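Local coordinates for protein pyrrolidone-carboxylate peptidase (Deinococcus radiodurans R1, PDB 5Z48) that removes N-terminal pyroglutamate from peptides as a thiol exopeptidase of the C15 family, and is held here with pyroglutamate in its pocket, at residues Thr9-Phe14 with Ala43-Glu48; Leu82-Val87 with Ile137-Gly142; Ala126-Ala131 with Val201-Glu206. All coordinates share one frame; numbering follows the deposited sequence. Where two conformers were deposited one is given.

Contact 1. Residues Thr9-Phe14 with Ala43-Glu48. With PCA (pyroglutamic acid), chain I.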
# COMPACT_ATOMS: atom_id res chain seq x y z
N THR B 9 29.52 2.57 2.49
CA THR B 9 29.28 3.28 1.24
C THR B 9 27.84 3.78 1.16
O THR B 9 26.94 3.23 1.79
CB THR B 9 29.58 2.41 0.01
OG1 THR B 9 28.66 1.31 -0.08
CG2 THR B 9 30.98 1.83 0.09
N GLY B 10 27.65 4.86 0.40
CA GLY B 10 26.32 5.33 0.02
C GLY B 10 26.33 5.61 -1.47
O GLY B 10 27.36 5.49 -2.13
N PHE B 11 25.15 5.96 -1.99
CA PHE B 11 25.01 6.25 -3.41
C PHE B 11 24.63 7.71 -3.65
O PHE B 11 23.98 8.35 -2.81
CB PHE B 11 23.90 5.36 -4.08
CG PHE B 11 24.37 4.00 -4.49
CD1 PHE B 11 25.10 3.83 -5.64
CD2 PHE B 11 24.05 2.88 -3.71
CE1 PHE B 11 25.51 2.57 -6.06
CE2 PHE B 11 24.46 1.59 -4.12
CZ PHE B 11 25.20 1.44 -5.28
N GLU B 12 25.00 8.23 -4.83
CA GLU B 12 24.58 9.57 -5.31
C GLU B 12 23.07 9.64 -5.60
O GLU B 12 22.39 8.61 -5.71
CB GLU B 12 25.33 9.93 -6.58
CG GLU B 12 26.83 9.92 -6.41
CD GLU B 12 27.57 10.20 -7.72
OE1 GLU B 12 26.94 10.42 -8.77
OE2 GLU B 12 28.82 10.14 -7.68
N PRO B 13 22.51 10.85 -5.74
CA PRO B 13 21.11 10.96 -6.19
C PRO B 13 20.94 10.33 -7.56
O PRO B 13 21.88 10.23 -8.36
CB PRO B 13 20.85 12.47 -6.24
CG PRO B 13 21.91 13.07 -5.32
CD PRO B 13 23.12 12.18 -5.52
N PHE B 14 19.71 9.89 -7.84
CA PHE B 14 19.39 9.23 -9.09
C PHE B 14 17.91 9.42 -9.35
O PHE B 14 17.15 9.84 -8.46
CB PHE B 14 19.75 7.72 -9.04
CG PHE B 14 18.92 6.96 -8.06
CD1 PHE B 14 19.19 7.06 -6.70
CD2 PHE B 14 17.84 6.20 -8.50
CE1 PHE B 14 18.42 6.37 -5.77
CE2 PHE B 14 17.04 5.50 -7.58
CZ PHE B 14 17.33 5.61 -6.21
N ALA B 43 32.68 6.11 1.51
CA ALA B 43 32.81 6.46 0.10
C ALA B 43 31.44 6.54 -0.55
O ALA B 43 30.49 5.86 -0.14
CB ALA B 43 33.67 5.45 -0.68
N LEU B 44 31.34 7.40 -1.54
CA LEU B 44 30.13 7.46 -2.34
C LEU B 44 30.35 6.75 -3.66
O LEU B 44 31.42 6.85 -4.27
CB LEU B 44 29.73 8.90 -2.58
CG LEU B 44 29.33 9.61 -1.29
CD1 LEU B 44 28.74 10.96 -1.69
CD2 LEU B 44 28.35 8.80 -0.41
N LEU B 45 29.34 6.00 -4.07
CA LEU B 45 29.35 5.30 -5.35
C LEU B 45 28.39 5.95 -6.35
O LEU B 45 27.32 6.45 -5.98
CB LEU B 45 28.91 3.85 -5.14
CG LEU B 45 29.80 3.07 -4.13
CD1 LEU B 45 29.24 1.65 -3.88
CD2 LEU B 45 31.23 2.92 -4.62
N PRO B 46 28.73 5.91 -7.64
CA PRO B 46 27.79 6.37 -8.66
C PRO B 46 26.68 5.34 -8.87
O PRO B 46 26.86 4.14 -8.64
CB PRO B 46 28.66 6.49 -9.91
CG PRO B 46 29.69 5.36 -9.71
CD PRO B 46 29.97 5.38 -8.22
N VAL B 47 25.52 5.82 -9.34
CA VAL B 47 24.39 4.92 -9.64
C VAL B 47 24.53 4.46 -11.08
O VAL B 47 23.78 4.88 -11.97
CB VAL B 47 23.04 5.59 -9.36
CG1 VAL B 47 21.92 4.57 -9.49
CG2 VAL B 47 23.00 6.08 -7.94
N GLU B 48 25.52 3.62 -11.33
CA GLU B 48 25.81 3.10 -12.65
C GLU B 48 26.69 1.89 -12.37
O GLU B 48 27.73 2.07 -11.70
CB GLU B 48 26.53 4.15 -13.51
CG GLU B 48 26.68 3.75 -15.00
CD GLU B 48 27.79 2.73 -15.18
OE1 GLU B 48 27.49 1.60 -15.60
OE2 GLU B 48 28.96 3.08 -14.85
N PCA I . 18.91 3.03 -4.53
CA PCA I . 18.89 2.35 -5.83
CB PCA I . 20.21 2.70 -6.55
CG PCA I . 20.94 3.75 -5.71
CD PCA I . 20.10 3.83 -4.46
OE PCA I . 20.42 4.55 -3.50
C PCA I . 18.65 0.84 -5.63
O PCA I . 19.12 -0.02 -6.38
OXT PCA I . 17.97 0.43 -4.64
O HOH W 1 25.88 8.66 -10.26

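Contact 2. Residues Leu82-Val87 with Ile137-Gly142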
# COMPACT_ATOMS: atom_id res chain seq x y z
N LEU B 82 17.61 -4.70 6.17
CA LEU B 82 18.87 -5.40 5.87
C LEU B 82 18.60 -6.44 4.79
O LEU B 82 17.69 -7.28 4.94
CB LEU B 82 19.41 -6.11 7.12
CG LEU B 82 19.72 -5.25 8.31
CD1 LEU B 82 19.96 -6.19 9.49
CD2 LEU B 82 20.96 -4.39 8.01
N GLU B 83 19.39 -6.41 3.69
CA GLU B 83 19.19 -7.34 2.58
C GLU B 83 19.78 -8.70 2.90
O GLU B 83 20.97 -8.82 3.25
CB GLU B 83 19.83 -6.78 1.29
CG GLU B 83 19.16 -5.49 0.84
CD GLU B 83 17.67 -5.61 0.55
OE1 GLU B 83 17.14 -6.76 0.41
OE2 GLU B 83 17.01 -4.53 0.52
N ARG B 84 18.96 -9.74 2.75
CA ARG B 84 19.47 -11.08 3.01
C ARG B 84 20.32 -11.60 1.88
O ARG B 84 21.20 -12.43 2.12
CB ARG B 84 18.29 -12.04 3.27
CG ARG B 84 18.78 -13.43 3.75
CD ARG B 84 17.62 -14.44 3.91
NE ARG B 84 16.63 -14.03 4.91
CZ ARG B 84 16.68 -14.38 6.20
NH1 ARG B 84 17.72 -15.08 6.68
NH2 ARG B 84 15.67 -14.03 7.01
N VAL B 85 20.03 -11.20 0.64
CA VAL B 85 20.60 -11.91 -0.52
C VAL B 85 20.83 -10.93 -1.67
O VAL B 85 20.00 -10.07 -1.98
CB VAL B 85 19.69 -13.09 -0.92
CG1 VAL B 85 18.30 -12.60 -1.27
CG2 VAL B 85 20.32 -13.90 -2.04
N GLY B 86 22.00 -11.08 -2.30
CA GLY B 86 22.30 -10.39 -3.55
C GLY B 86 22.21 -11.39 -4.69
O GLY B 86 22.84 -12.43 -4.65
N VAL B 87 21.41 -11.05 -5.71
CA VAL B 87 21.13 -11.96 -6.82
C VAL B 87 21.95 -11.54 -8.04
O VAL B 87 22.11 -10.35 -8.33
CB VAL B 87 19.63 -11.94 -7.14
CG1 VAL B 87 19.31 -12.75 -8.39
CG2 VAL B 87 18.82 -12.48 -5.94
N ILE B 137 14.54 -7.53 8.10
CA ILE B 137 15.27 -8.13 6.98
C ILE B 137 14.38 -8.07 5.73
O ILE B 137 13.15 -8.30 5.80
CB ILE B 137 15.65 -9.59 7.33
CG1 ILE B 137 16.73 -9.60 8.46
CG2 ILE B 137 16.16 -10.34 6.10
CD1 ILE B 137 16.77 -10.96 9.19
N SER B 138 15.01 -7.74 4.60
CA SER B 138 14.40 -7.79 3.28
C SER B 138 15.00 -8.95 2.51
O SER B 138 16.21 -9.17 2.57
CB SER B 138 14.68 -6.48 2.53
OG SER B 138 14.44 -6.59 1.12
N ASN B 139 14.16 -9.65 1.74
CA ASN B 139 14.64 -10.81 0.99
C ASN B 139 14.75 -10.54 -0.50
O ASN B 139 15.07 -11.46 -1.26
CB ASN B 139 13.72 -11.98 1.30
CG ASN B 139 13.85 -12.39 2.74
OD1 ASN B 139 14.98 -12.49 3.23
ND2 ASN B 139 12.74 -12.61 3.43
N SER B 140 14.57 -9.29 -0.93
CA SER B 140 15.00 -8.86 -2.26
C SER B 140 15.47 -7.42 -2.21
O SER B 140 14.75 -6.55 -1.70
CB SER B 140 13.89 -8.99 -3.30
OG SER B 140 14.32 -8.36 -4.53
N ALA B 141 16.68 -7.16 -2.73
CA ALA B 141 17.25 -5.81 -2.82
C ALA B 141 16.87 -5.11 -4.12
O ALA B 141 17.44 -4.06 -4.43
CB ALA B 141 18.78 -5.87 -2.69
N GLY B 142 15.92 -5.67 -4.87
CA GLY B 142 15.73 -5.29 -6.27
C GLY B 142 16.84 -5.90 -7.13
O GLY B 142 17.65 -6.65 -6.64
O HOH W 2 13.06 -12.98 6.34
O HOH W 3 18.37 -9.10 -4.09

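Contact 3. Residues Ala126-Ala131 with Val201-Glu206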
# COMPACT_ATOMS: atom_id res chain seq x y z
N ALA B 126 18.47 -6.49 16.65
CA ALA B 126 18.34 -6.34 18.09
C ALA B 126 18.91 -5.01 18.55
O ALA B 126 18.36 -4.34 19.43
CB ALA B 126 19.02 -7.50 18.83
N ALA B 127 20.04 -4.60 17.95
CA ALA B 127 20.61 -3.30 18.31
C ALA B 127 19.68 -2.16 17.91
O ALA B 127 19.49 -1.19 18.67
CB ALA B 127 21.98 -3.13 17.66
N TRP B 128 19.07 -2.27 16.73
CA TRP B 128 18.09 -1.28 16.30
C TRP B 128 16.92 -1.23 17.27
O TRP B 128 16.50 -0.14 17.68
CB TRP B 128 17.55 -1.63 14.90
CG TRP B 128 18.40 -1.19 13.73
CD1 TRP B 128 19.42 -0.28 13.73
CD2 TRP B 128 18.28 -1.66 12.39
NE1 TRP B 128 19.94 -0.14 12.47
CE2 TRP B 128 19.24 -0.97 11.62
CE3 TRP B 128 17.43 -2.59 11.76
CZ2 TRP B 128 19.41 -1.21 10.24
CZ3 TRP B 128 17.58 -2.79 10.39
CH2 TRP B 128 18.54 -2.09 9.64
N ARG B 129 16.37 -2.39 17.66
CA ARG B 129 15.24 -2.38 18.59
C ARG B 129 15.61 -1.75 19.94
O ARG B 129 14.84 -0.97 20.52
CB ARG B 129 14.72 -3.81 18.78
CG ARG B 129 13.41 -3.82 19.61
CD ARG B 129 12.57 -5.08 19.41
NE ARG B 129 11.85 -5.10 18.13
CZ ARG B 129 10.60 -4.65 17.96
NH1 ARG B 129 9.97 -4.13 18.98
NH2 ARG B 129 10.02 -4.71 16.77
N GLU B 130 16.81 -2.06 20.44
CA GLU B 130 17.24 -1.46 21.70
C GLU B 130 17.35 0.05 21.58
O GLU B 130 17.04 0.77 22.54
CB GLU B 130 18.57 -2.09 22.12
CG GLU B 130 18.96 -1.86 23.59
CD GLU B 130 19.67 -0.54 23.84
OE1 GLU B 130 20.24 0.02 22.87
OE2 GLU B 130 19.66 -0.05 25.01
N ALA B 131 17.70 0.55 20.39
CA ALA B 131 17.77 1.99 20.11
C ALA B 131 16.43 2.58 19.68
O ALA B 131 16.40 3.74 19.23
CB ALA B 131 18.83 2.27 19.04
N VAL B 201 22.05 3.88 10.55
CA VAL B 201 23.27 3.36 9.93
C VAL B 201 24.37 3.22 10.98
O VAL B 201 25.10 2.22 11.01
CB VAL B 201 23.68 4.27 8.76
CG1 VAL B 201 25.00 3.81 8.12
CG2 VAL B 201 22.57 4.25 7.71
N ARG B 202 24.49 4.21 11.86
CA ARG B 202 25.49 4.20 12.93
C ARG B 202 25.29 3.01 13.86
O ARG B 202 26.24 2.29 14.19
CB ARG B 202 25.42 5.50 13.73
CG ARG B 202 26.48 5.53 14.84
CD ARG B 202 26.42 6.76 15.71
NE ARG B 202 27.43 6.71 16.78
CZ ARG B 202 28.03 7.78 17.30
NH1 ARG B 202 27.74 8.99 16.84
NH2 ARG B 202 28.94 7.64 18.28
N VAL B 203 24.04 2.78 14.28
CA VAL B 203 23.74 1.66 15.18
C VAL B 203 24.07 0.32 14.51
O VAL B 203 24.62 -0.59 15.16
CB VAL B 203 22.27 1.76 15.66
CG1 VAL B 203 21.80 0.52 16.44
CG2 VAL B 203 22.14 2.97 16.56
N ALA B 204 23.77 0.19 13.22
CA ALA B 204 24.14 -1.02 12.49
C ALA B 204 25.64 -1.19 12.46
O ALA B 204 26.14 -2.30 12.69
CB ALA B 204 23.55 -1.01 11.07
N ALA B 205 26.37 -0.10 12.16
CA ALA B 205 27.84 -0.17 12.12
C ALA B 205 28.41 -0.62 13.47
O ALA B 205 29.31 -1.47 13.53
CB ALA B 205 28.41 1.20 11.75
N GLU B 206 27.86 -0.08 14.56
CA GLU B 206 28.34 -0.42 15.89
C GLU B 206 28.07 -1.89 16.21
O GLU B 206 28.91 -2.56 16.82
CB GLU B 206 27.67 0.51 16.93
CG GLU B 206 28.03 1.99 16.75
CD GLU B 206 27.24 2.98 17.63
OE1 GLU B 206 26.15 2.61 18.12
OE2 GLU B 206 27.72 4.13 17.80

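Contact 1. Residues Thr9-Phe14 with Ala43-Glu48
Phe11, Phe14 and Val47 close round the five-membered ring of the bound pyroglutamate. CG of the ligand lies over one face of the Phe11 ring, 3.6 Å from Phe11 CG, and also over one face of the Phe14 ring, so the lactam ring is wedged between two aromatics. Phe14 comes closest, with CE1 at 3.3 Å from the ligand's CD. Its CG is turned between the backbone N and the carbonyl carbon (chi1 65°), which carries the ring away from Val47 and onto the ligand while leaving Phe14 CB against both methyls of that valine. Val47 CG2 in turn lies 3.8 Å from Phe11 CD1, and CG1 reaches the ligand's CB, so one side chain touches both phenylalanines and the bound pyroglutamate. Asn20, Leu73, Cys146 and His171 supply the polar grip on the pyroglutamate.

Behind this pocket run two neighbouring parallel strands, 5-11 and 38-45, of the central sheet of an alpha/beta fold, and the pocket sits where both give way to loops at their C-terminal ends. The ladder is regular: Gly10 N donates to Ala43 O, Leu45 N to Gly10 O at 2.8 Å, and Glu12 N to Leu45 O. Phe11 and Leu45 are paired on the same face as Thr9 and Ala43; the edge of the Phe11 ring abuts Pro46 O, with CE1 3.3 Å from that oxygen, and CE1 also touches Leu45 CB.

Past the last rung Glu12 stretches its extended chain along Pro46, its carboxylate against Pro46 CA. Water 1 accepts from Val47 N at 3.0 Å and also approaches Glu12 OE1, at a distance so short (2.5 Å) that its exact length is doubtful, between the loops that carry the pocket residues.

Contact 2. Residues Leu82-Val87 with Ile137-Gly142
Glu83 and Ser138 face each other on one side of a parallel strand pair, with Glu83 OE1 hydrogen-bonded to Ser138 OG at 2.8 Å. The Glu83 chain bends at chi2 (-60°), folding its carboxylate over Ala141, whose CB lies 3.4 Å from Glu83 CD. The other oxygen, OE2, is hydrogen-bonded to His171 ND1 and salt-bridged to Arg77; by similarity Glu83 and His171 belong to the active site with Cys146, and their geometry is consistent with a Cys-His-Glu triad. Here strand 135-138 runs parallel to strand 80-90 in the mixed sheet, Ser138 N donating to Leu82 O and Ser138 O accepting from Arg84 N.

Where the strand 135-138 ends, Arg84 lies alongside Asn139, guanidinium and amide nearly coplanar at 30°. Arg84 NE donates to Asn139 OD1 at 2.8 Å, almost in the guanidinium plane, and water 2 accepts from both Arg84 NH2 and Asn139 ND2. NH1 forms a salt bridge to Asp104 of a second subunit. Further on, water 3 donates to Val85 O at 2.8 Å and accepts from Ala141 N, joining the two backbones after they separate.

Contact 3. Residues Ala126-Ala131 with Val201-Glu206
Against Ala127, Trp128 and Ala131, at the end of helix 121-130, segment 201-206 sets chiefly one side chain, that of Val203. Two residues before it, Val201 faces away, onto Ala25 and Leu29 of helix 21-29. Arg202 pairs within its own helix, NE to Glu206 OE2 in a 2.8 Å salt bridge, and its chain also touches Leu29. At Val203, CG1 stands anti to the backbone N (chi1 172°), which places it over Ala127, 3.6 Å from Ala127 O, and 3.7 Å from Trp128 CD1. The other branch, CG2, reaches Ala131 CB at 4.2 Å, just past the end of the helix. Ala204 follows with its methyl CB 4.0 Å from Trp128 NE1; that N-H is used by Ala200 O, one turn back, so the indole is tied to the same helix it packs against. The far end of the indole continues inward onto Val80, Leu82 and Leu170 of the sheet. The axes of the short segments approach to 9.2 Å and cross at 131°, a spacing consistent with the small residues Ala127, Ala131 and Ala204 between them. Two helices laid together over strands of a central sheet in this way are characteristic of the alpha/beta/alpha sandwich.

How the contacts relate
Contacts 1 and 2 draw on the same mixed sheet but lie on opposite sides of the chain's centre, their centres 18 Å apart and nearest atoms about 9 Å. The probable active site lies between them: the side chain of Phe11 of contact 1 comes within about 4 Å of that of Cys146, while the side chain of Glu83 of contact 2 is about 3 Å from that of His171, which also binds the pyroglutamate. Contact 3 belongs to the outer helical layer and meets contact 2 directly, Trp128 CH2 lying 3.6 Å from Leu82 CG, one residue before Glu83. From contact 1 it stays separate, with nearest atoms about 7 Å apart.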